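Local coordinates for protein catalase-3 (Neurospora crassa, PDB 4AJ9) that uses heme to catalyse the breakdown of hydrogen peroxide into water and dioxygen, probably protecting the cells of the fungus from this oxidant, at residues H212-V217 against V226-K231; L273-I278 against Q305-M310. All coordinates share one frame; numbering follows the deposited sequence.

Interaction 1: residues H212-V217 against V226-K231; sequences HTFRLV and VKWHWK. With HEM (protoporphyrin IX containing Fe), chain Y.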
loop_
_atom_site.group_PDB
_atom_site.type_symbol
_atom_site.label_atom_id
_atom_site.label_comp_id
_atom_site.label_asym_id
_atom_site.label_seq_id
_atom_site.Cartn_x
_atom_site.Cartn_y
_atom_site.Cartn_z
ATOM N N HIS C 212 -10.468 -3.202 -31.141
ATOM C CA HIS C 212 -9.431 -4.008 -31.774
ATOM C C HIS C 212 -10.006 -5.156 -32.555
ATOM O O HIS C 212 -11.025 -5.739 -32.185
ATOM C CB HIS C 212 -8.487 -4.613 -30.743
ATOM C CG HIS C 212 -7.995 -3.637 -29.726
ATOM N ND1 HIS C 212 -7.134 -2.605 -30.039
ATOM C CD2 HIS C 212 -8.221 -3.551 -28.394
ATOM C CE1 HIS C 212 -6.856 -1.920 -28.940
ATOM N NE2 HIS C 212 -7.502 -2.477 -27.928
ATOM N N THR C 213 -9.300 -5.513 -33.616
ATOM C CA THR C 213 -9.448 -6.830 -34.198
ATOM C C THR C 213 -8.861 -7.836 -33.212
ATOM O O THR C 213 -7.735 -7.669 -32.740
ATOM C CB THR C 213 -8.701 -6.925 -35.538
ATOM O OG1 THR C 213 -9.055 -5.802 -36.361
ATOM C CG2 THR C 213 -9.056 -8.241 -36.267
ATOM N N PHE C 214 -9.648 -8.854 -32.886
ATOM C CA PHE C 214 -9.182 -10.005 -32.124
ATOM C C PHE C 214 -9.221 -11.215 -33.043
ATOM O O PHE C 214 -9.422 -11.067 -34.254
ATOM C CB PHE C 214 -10.053 -10.231 -30.887
ATOM C CG PHE C 214 -9.881 -9.174 -29.823
ATOM C CD1 PHE C 214 -10.602 -7.991 -29.885
ATOM C CD2 PHE C 214 -9.002 -9.366 -28.764
ATOM C CE1 PHE C 214 -10.454 -7.017 -28.917
ATOM C CE2 PHE C 214 -8.849 -8.393 -27.777
ATOM C CZ PHE C 214 -9.568 -7.211 -27.860
ATOM N N ARG C 215 -9.007 -12.403 -32.484
ATOM C CA ARG C 215 -9.155 -13.633 -33.251
ATOM C C ARG C 215 -10.112 -14.597 -32.567
ATOM O O ARG C 215 -10.050 -14.793 -31.348
ATOM C CB ARG C 215 -7.799 -14.326 -33.444
ATOM C CG ARG C 215 -6.885 -13.644 -34.451
ATOM C CD ARG C 215 -5.497 -14.284 -34.496
ATOM N NE ARG C 215 -4.819 -13.928 -35.744
ATOM C CZ ARG C 215 -3.764 -13.127 -35.830
ATOM N NH1 ARG C 215 -3.229 -12.612 -34.731
ATOM N NH2 ARG C 215 -3.234 -12.857 -37.020
ATOM N N LEU C 216 -10.989 -15.207 -33.356
ATOM C CA LEU C 216 -11.740 -16.369 -32.889
ATOM C C LEU C 216 -10.985 -17.588 -33.383
ATOM O O LEU C 216 -10.507 -17.605 -34.519
ATOM C CB LEU C 216 -13.178 -16.367 -33.420
ATOM C CG LEU C 216 -14.072 -15.220 -32.958
ATOM C CD1 LEU C 216 -15.498 -15.433 -33.472
ATOM C CD2 LEU C 216 -14.052 -15.122 -31.427
ATOM N N VAL C 217 -10.858 -18.594 -32.519
ATOM C CA VAL C 217 -10.059 -19.774 -32.811
ATOM C C VAL C 217 -10.866 -21.020 -32.485
ATOM O O VAL C 217 -11.410 -21.143 -31.386
ATOM C CB VAL C 217 -8.752 -19.776 -31.994
ATOM C CG1 VAL C 217 -7.863 -20.965 -32.397
ATOM C CG2 VAL C 217 -8.015 -18.464 -32.196
ATOM N N VAL C 226 -11.750 -10.888 -35.950
ATOM C CA VAL C 226 -13.084 -10.506 -35.496
ATOM C C VAL C 226 -13.139 -9.087 -34.913
ATOM O O VAL C 226 -12.205 -8.649 -34.244
ATOM C CB VAL C 226 -13.643 -11.517 -34.457
ATOM C CG1 VAL C 226 -12.832 -11.498 -33.164
ATOM C CG2 VAL C 226 -15.094 -11.227 -34.162
ATOM N N LYS C 227 -14.239 -8.386 -35.186
ATOM C CA LYS C 227 -14.585 -7.146 -34.474
ATOM C C LYS C 227 -15.816 -7.414 -33.611
ATOM O O LYS C 227 -16.809 -7.973 -34.100
ATOM C CB LYS C 227 -14.892 -5.994 -35.450
ATOM C CG LYS C 227 -13.722 -5.546 -36.329
ATOM C CD LYS C 227 -12.643 -4.833 -35.521
ATOM C CE LYS C 227 -11.782 -3.935 -36.413
ATOM N NZ LYS C 227 -10.578 -3.404 -35.706
ATOM N N TRP C 228 -15.759 -7.018 -32.340
ATOM C CA TRP C 228 -16.909 -7.154 -31.445
ATOM C C TRP C 228 -17.783 -5.916 -31.511
ATOM O O TRP C 228 -17.279 -4.777 -31.451
ATOM C CB TRP C 228 -16.470 -7.326 -29.982
ATOM C CG TRP C 228 -15.666 -8.537 -29.670
ATOM C CD1 TRP C 228 -14.343 -8.576 -29.321
ATOM C CD2 TRP C 228 -16.131 -9.893 -29.625
ATOM N NE1 TRP C 228 -13.959 -9.871 -29.075
ATOM C CE2 TRP C 228 -15.041 -10.697 -29.246
ATOM C CE3 TRP C 228 -17.370 -10.502 -29.856
ATOM C CZ2 TRP C 228 -15.144 -12.082 -29.118
ATOM C CZ3 TRP C 228 -17.471 -11.877 -29.722
ATOM C CH2 TRP C 228 -16.369 -12.650 -29.358
ATOM N N HIS C 229 -19.093 -6.138 -31.595
ATOM C CA HIS C 229 -20.066 -5.048 -31.610
ATOM C C HIS C 229 -21.182 -5.348 -30.623
ATOM O O HIS C 229 -21.656 -6.485 -30.543
ATOM C CB HIS C 229 -20.708 -4.891 -32.992
ATOM C CG HIS C 229 -19.753 -4.510 -34.078
ATOM N ND1 HIS C 229 -19.841 -3.314 -34.757
ATOM C CD2 HIS C 229 -18.711 -5.179 -34.626
ATOM C CE1 HIS C 229 -18.892 -3.262 -35.677
ATOM N NE2 HIS C 229 -18.187 -4.376 -35.611
ATOM N N TRP C 230 -21.600 -4.335 -29.870
ATOM C CA TRP C 230 -22.829 -4.433 -29.091
ATOM C C TRP C 230 -23.835 -3.490 -29.724
ATOM O O TRP C 230 -23.558 -2.304 -29.874
ATOM C CB TRP C 230 -22.622 -4.002 -27.631
ATOM C CG TRP C 230 -21.800 -4.923 -26.762
ATOM C CD1 TRP C 230 -20.544 -4.691 -26.273
ATOM C CD2 TRP C 230 -22.205 -6.193 -26.238
ATOM N NE1 TRP C 230 -20.144 -5.749 -25.486
ATOM C CE2 TRP C 230 -21.144 -6.681 -25.452
ATOM C CE3 TRP C 230 -23.364 -6.963 -26.362
ATOM C CZ2 TRP C 230 -21.202 -7.910 -24.802
ATOM C CZ3 TRP C 230 -23.425 -8.180 -25.715
ATOM C CH2 TRP C 230 -22.351 -8.640 -24.933
ATOM N N LYS C 231 -25.004 -4.011 -30.078
ATOM C CA LYS C 231 -26.037 -3.220 -30.733
ATOM C C LYS C 231 -27.173 -2.989 -29.748
ATOM O O LYS C 231 -27.812 -3.931 -29.289
ATOM C CB LYS C 231 -26.550 -3.942 -31.984
ATOM C CG LYS C 231 -25.483 -4.194 -33.051
ATOM C CD LYS C 231 -24.898 -2.894 -33.584
ATOM C CE LYS C 231 -25.884 -2.147 -34.452
ATOM N NZ LYS C 231 -25.366 -0.798 -34.845
HETATM C CHA HEM Y . -9.795 1.585 -18.114
HETATM C CHB HEM Y . -11.476 1.030 -22.648
HETATM C CHC HEM Y . -7.043 1.970 -24.360
HETATM C CHD HEM Y . -5.240 1.641 -19.876
HETATM C C1A HEM Y . -10.656 1.396 -19.181
HETATM C C2A HEM Y . -12.096 1.174 -19.109
HETATM C C3A HEM Y . -12.555 1.038 -20.366
HETATM C C4A HEM Y . -11.427 1.145 -21.270
HETATM C CMA HEM Y . -14.016 0.786 -20.810
HETATM C CAA HEM Y . -12.935 1.161 -17.804
HETATM C CBA HEM Y . -13.229 -0.259 -17.331
HETATM C CGA HEM Y . -14.131 -0.181 -16.127
HETATM O O1A HEM Y . -13.662 -0.464 -14.998
HETATM O O2A HEM Y . -15.328 0.177 -16.295
HETATM C C1B HEM Y . -10.406 1.179 -23.510
HETATM C C2B HEM Y . -10.431 0.956 -24.945
HETATM C C3B HEM Y . -9.210 1.237 -25.428
HETATM C C4B HEM Y . -8.374 1.617 -24.306
HETATM C CMB HEM Y . -11.699 0.502 -25.704
HETATM C CAB HEM Y . -8.687 1.132 -26.880
HETATM C CBB HEM Y . -9.253 0.286 -27.749
HETATM C C1C HEM Y . -6.171 1.876 -23.302
HETATM C C2C HEM Y . -4.721 1.798 -23.390
HETATM C C3C HEM Y . -4.246 1.729 -22.143
HETATM C C4C HEM Y . -5.365 1.714 -21.236
HETATM C CMC HEM Y . -3.900 1.846 -24.692
HETATM C CAC HEM Y . -2.791 1.586 -21.678
HETATM C CBC HEM Y . -1.929 0.904 -22.434
HETATM C C1D HEM Y . -6.275 1.612 -18.988
HETATM C C2D HEM Y . -6.108 1.544 -17.560
HETATM C C3D HEM Y . -7.528 1.528 -17.010
HETATM C C4D HEM Y . -8.406 1.579 -18.159
HETATM C CMD HEM Y . -4.772 1.500 -16.789
HETATM C CAD HEM Y . -7.940 1.451 -15.532
HETATM C CBD HEM Y . -8.237 -0.014 -15.232
HETATM C CGD HEM Y . -8.530 -0.177 -13.765
HETATM O O1D HEM Y . -9.180 -1.187 -13.402
HETATM O O2D HEM Y . -8.141 0.716 -12.970
HETATM N NA HEM Y . -10.291 1.366 -20.512
HETATM N NB HEM Y . -9.139 1.574 -23.163
HETATM N NC HEM Y . -6.525 1.818 -21.971
HETATM N ND HEM Y . -7.626 1.625 -19.307
HETATM FE FE HEM Y . -8.417 1.492 -21.252
HETATM O O HOH W 1 -13.650 -5.376 -31.529
#
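Phe214 and Val226 form the one antiparallel hydrogen-bonded pair between 212-217 and 226-231, and two bonds define it. Phe214 N gives to Val226 O at 2.9 Å, in the carbonyl plane, while the return bond from Val226 N reaches Phe214 O from above that carbonyl's plane. On the face carrying both side chains, Phe214 CB lies 3.8 Å from Val226 CG1. This methyl sits between its own backbone N and carbonyl carbon (chi1 66°), the placement that brings it against the Phe214 carbonyl and against Leu216 CG. Farther along, the Phe214 ring meets Trp228 obliquely, its CD1 coming in at the indole edge, 3.8 Å from Trp228 CD1, with the planes 50° apart. Leu216 CD2 reaches the other end of the indole, 4.0 Å from Trp228 CH2. The polar side is held by Lys227, whose chain bends at chi2 and brings NZ within 2.9 Å of Thr213 OG1, to which it donates. The same NZ also bonds Ile211 O, just before the segment, and Thr213 OG1 also bonds Leu290 O. Past the bridged pair the backbones separate, and one water joins them, donating to His212 O and accepting from Trp228 N at 2.8 Å. Beyond it His212 belongs to the heme pocket: its NE2 approaches the vinyl carbon CBB of the heme at 3.3 Å, and Asp342 at ND1 and Arg348 at NE2 fix the imidazole. The short segments run at 103° to each other, so the backbones of this hairpin pair at a single bridge, and side chains supply most of the remaining contacts. Strand 214-217 also pairs with 337-338, strand 223-232 with 270-278, and helix 343-360 packs on His212 and Phe214 through Leu345.

Interaction 2: residues L273-I278 against Q305-M310; sequences LAVQLI and QVLGEM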
loop_
_atom_site.group_PDB
_atom_site.type_symbol
_atom_site.label_atom_id
_atom_site.label_comp_id
_atom_site.label_asym_id
_atom_site.label_seq_id
_atom_site.Cartn_x
_atom_site.Cartn_y
_atom_site.Cartn_z
ATOM N N LEU C 273 -25.016 -9.078 -29.116
ATOM C CA LEU C 273 -23.603 -9.239 -29.429
ATOM C C LEU C 273 -23.495 -9.630 -30.894
ATOM O O LEU C 273 -24.075 -10.622 -31.310
ATOM C CB LEU C 273 -22.985 -10.357 -28.583
ATOM C CG LEU C 273 -21.482 -10.569 -28.811
ATOM C CD1 LEU C 273 -20.701 -9.286 -28.543
ATOM C CD2 LEU C 273 -20.964 -11.703 -27.944
ATOM N N ALA C 274 -22.749 -8.852 -31.670
ATOM C CA ALA C 274 -22.565 -9.157 -33.078
ATOM C C ALA C 274 -21.086 -9.090 -33.400
ATOM O O ALA C 274 -20.317 -8.436 -32.686
ATOM C CB ALA C 274 -23.347 -8.178 -33.939
ATOM N N VAL C 275 -20.687 -9.769 -34.469
ATOM C CA VAL C 275 -19.290 -9.767 -34.894
ATOM C C VAL C 275 -19.164 -9.501 -36.389
ATOM O O VAL C 275 -20.042 -9.846 -37.184
ATOM C CB VAL C 275 -18.601 -11.121 -34.623
ATOM C CG1 VAL C 275 -18.396 -11.342 -33.111
ATOM C CG2 VAL C 275 -19.399 -12.259 -35.246
ATOM N N GLN C 276 -18.059 -8.883 -36.766
ATOM C CA GLN C 276 -17.636 -8.917 -38.153
ATOM C C GLN C 276 -16.548 -9.972 -38.196
ATOM O O GLN C 276 -15.719 -10.028 -37.302
ATOM C CB GLN C 276 -17.099 -7.556 -38.580
ATOM C CG GLN C 276 -18.182 -6.484 -38.651
ATOM C CD GLN C 276 -17.624 -5.116 -38.991
ATOM O OE1 GLN C 276 -17.000 -4.461 -38.152
ATOM N NE2 GLN C 276 -17.849 -4.672 -40.225
ATOM N N LEU C 277 -16.564 -10.822 -39.216
ATOM C CA LEU C 277 -15.580 -11.886 -39.326
ATOM C C LEU C 277 -14.756 -11.708 -40.602
ATOM O O LEU C 277 -15.311 -11.558 -41.687
ATOM C CB LEU C 277 -16.278 -13.253 -39.293
ATOM C CG LEU C 277 -17.000 -13.535 -37.970
ATOM C CD1 LEU C 277 -17.892 -14.780 -38.015
ATOM C CD2 LEU C 277 -15.971 -13.650 -36.850
ATOM N N ILE C 278 -13.430 -11.698 -40.470
ATOM C CA ILE C 278 -12.569 -11.487 -41.632
ATOM C C ILE C 278 -11.536 -12.612 -41.779
ATOM O O ILE C 278 -10.928 -13.040 -40.799
ATOM C CB ILE C 278 -11.849 -10.110 -41.576
ATOM C CG1 ILE C 278 -12.839 -8.975 -41.271
ATOM C CG2 ILE C 278 -11.134 -9.820 -42.905
ATOM C CD1 ILE C 278 -13.111 -8.744 -39.795
ATOM N N GLN C 305 -22.885 -9.981 -37.731
ATOM C CA GLN C 305 -23.513 -11.276 -37.525
ATOM C C GLN C 305 -23.785 -11.432 -36.041
ATOM O O GLN C 305 -22.853 -11.460 -35.228
ATOM C CB GLN C 305 -22.613 -12.394 -38.056
ATOM C CG GLN C 305 -22.152 -12.150 -39.493
ATOM C CD GLN C 305 -21.332 -13.292 -40.045
ATOM O OE1 GLN C 305 -21.758 -14.445 -40.021
ATOM N NE2 GLN C 305 -20.138 -12.981 -40.531
ATOM N N VAL C 306 -25.065 -11.494 -35.688
ATOM C CA VAL C 306 -25.487 -11.549 -34.290
ATOM C C VAL C 306 -25.222 -12.927 -33.669
ATOM O O VAL C 306 -25.605 -13.956 -34.223
ATOM C CB VAL C 306 -26.987 -11.170 -34.147
ATOM C CG1 VAL C 306 -27.457 -11.322 -32.703
ATOM C CG2 VAL C 306 -27.234 -9.748 -34.651
ATOM N N LEU C 307 -24.553 -12.944 -32.519
ATOM C CA LEU C 307 -24.217 -14.201 -31.856
ATOM C C LEU C 307 -25.120 -14.480 -30.662
ATOM O O LEU C 307 -25.314 -15.635 -30.269
ATOM C CB LEU C 307 -22.743 -14.198 -31.392
ATOM C CG LEU C 307 -21.643 -14.084 -32.452
ATOM C CD1 LEU C 307 -20.261 -14.351 -31.842
ATOM C CD2 LEU C 307 -21.894 -15.041 -33.608
ATOM N N GLY C 308 -25.663 -13.423 -30.076
ATOM C CA GLY C 308 -26.518 -13.573 -28.914
ATOM C C GLY C 308 -26.957 -12.249 -28.324
ATOM O O GLY C 308 -26.831 -11.187 -28.956
ATOM N N GLU C 309 -27.489 -12.306 -27.106
ATOM C CA GLU C 309 -28.016 -11.101 -26.478
ATOM C C GLU C 309 -27.668 -11.042 -25.006
ATOM O O GLU C 309 -27.685 -12.062 -24.314
ATOM C CB GLU C 309 -29.536 -11.046 -26.636
ATOM C CG GLU C 309 -30.163 -9.778 -26.060
ATOM C CD GLU C 309 -31.631 -9.613 -26.434
ATOM O OE1 GLU C 309 -32.470 -10.371 -25.907
ATOM O OE2 GLU C 309 -31.949 -8.721 -27.247
ATOM N N MET C 310 -27.370 -9.838 -24.533
ATOM C CA MET C 310 -27.114 -9.607 -23.126
ATOM C C MET C 310 -28.172 -8.659 -22.575
ATOM O O MET C 310 -28.495 -7.658 -23.199
ATOM C CB MET C 310 -25.703 -9.026 -22.960
ATOM C CG MET C 310 -25.499 -8.094 -21.785
ATOM S SD MET C 310 -23.744 -7.697 -21.659
ATOM C CE MET C 310 -23.651 -6.100 -22.501
HETATM O O HOH W 2 -18.975 -10.557 -40.914
#
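Val275 overlaps Leu307, its CG1 3.8 Å from Leu307 CD1, the two side chains crossing at about a right angle. With CG1 beside the backbone N (chi1 -70°), CG2 lies 3.5 Å from Gln305 O. An alanine in place of Leu307 would probably strip Val275 CG1 of its partner on this strand and open a gap beside CG2. The backbone evidence is a classic beta bulge: Leu307 and Gly308 both face Leu273. Leu273 O takes a nearly straight bond from Leu307 N at 2.7 Å, almost in line with its C=O, and a weak one from Gly308 N at 3.4 Å; Leu273 N gives to Gly308 O. Beyond the bulge, Val275 and Gln305 exchange two bonds of 2.9 Å, Val275 N to Gln305 O and Gln305 N to Val275 O. The intervening Ala274 and Val306 form a non-hydrogen-bonded pair, where Ala274 CA comes within 3.2 Å of Gln305 O in a CA-H...O contact. The extended Gln305 chain crosses Leu277 at about a right angle, its NE2 3.8 Å from Leu277 CD1, and a water accepts from this NE2 and from Leu277 N. Backbone polar groups thus carry the register, and the apolar branches of Val275 and Leu307 add van der Waals contact beside them, away from the heme site.

Interactions 1 and 2 belong to one antiparallel sheet of the catalase domain, with centres about 8 Å apart, and they join where strand 223-232 runs beside 270-278. Among the polar links across this seam, His229 N lies 2.8 Å from Ala274 O, and His229 NE2 lies 2.8 Å from Gln276 OE1, both probable hydrogen bonds. Val226, central to interaction 1, also packs its CG2 3.5 Å from CG1 of Val275, which carries the apolar part of interaction 2. The heme is nearer interaction 1: His212 lines its pocket, its side chain about 7 Å from that of Tyr352, the probable axial ligand, whereas the side chain of Leu273 is about 14 Å from the heme.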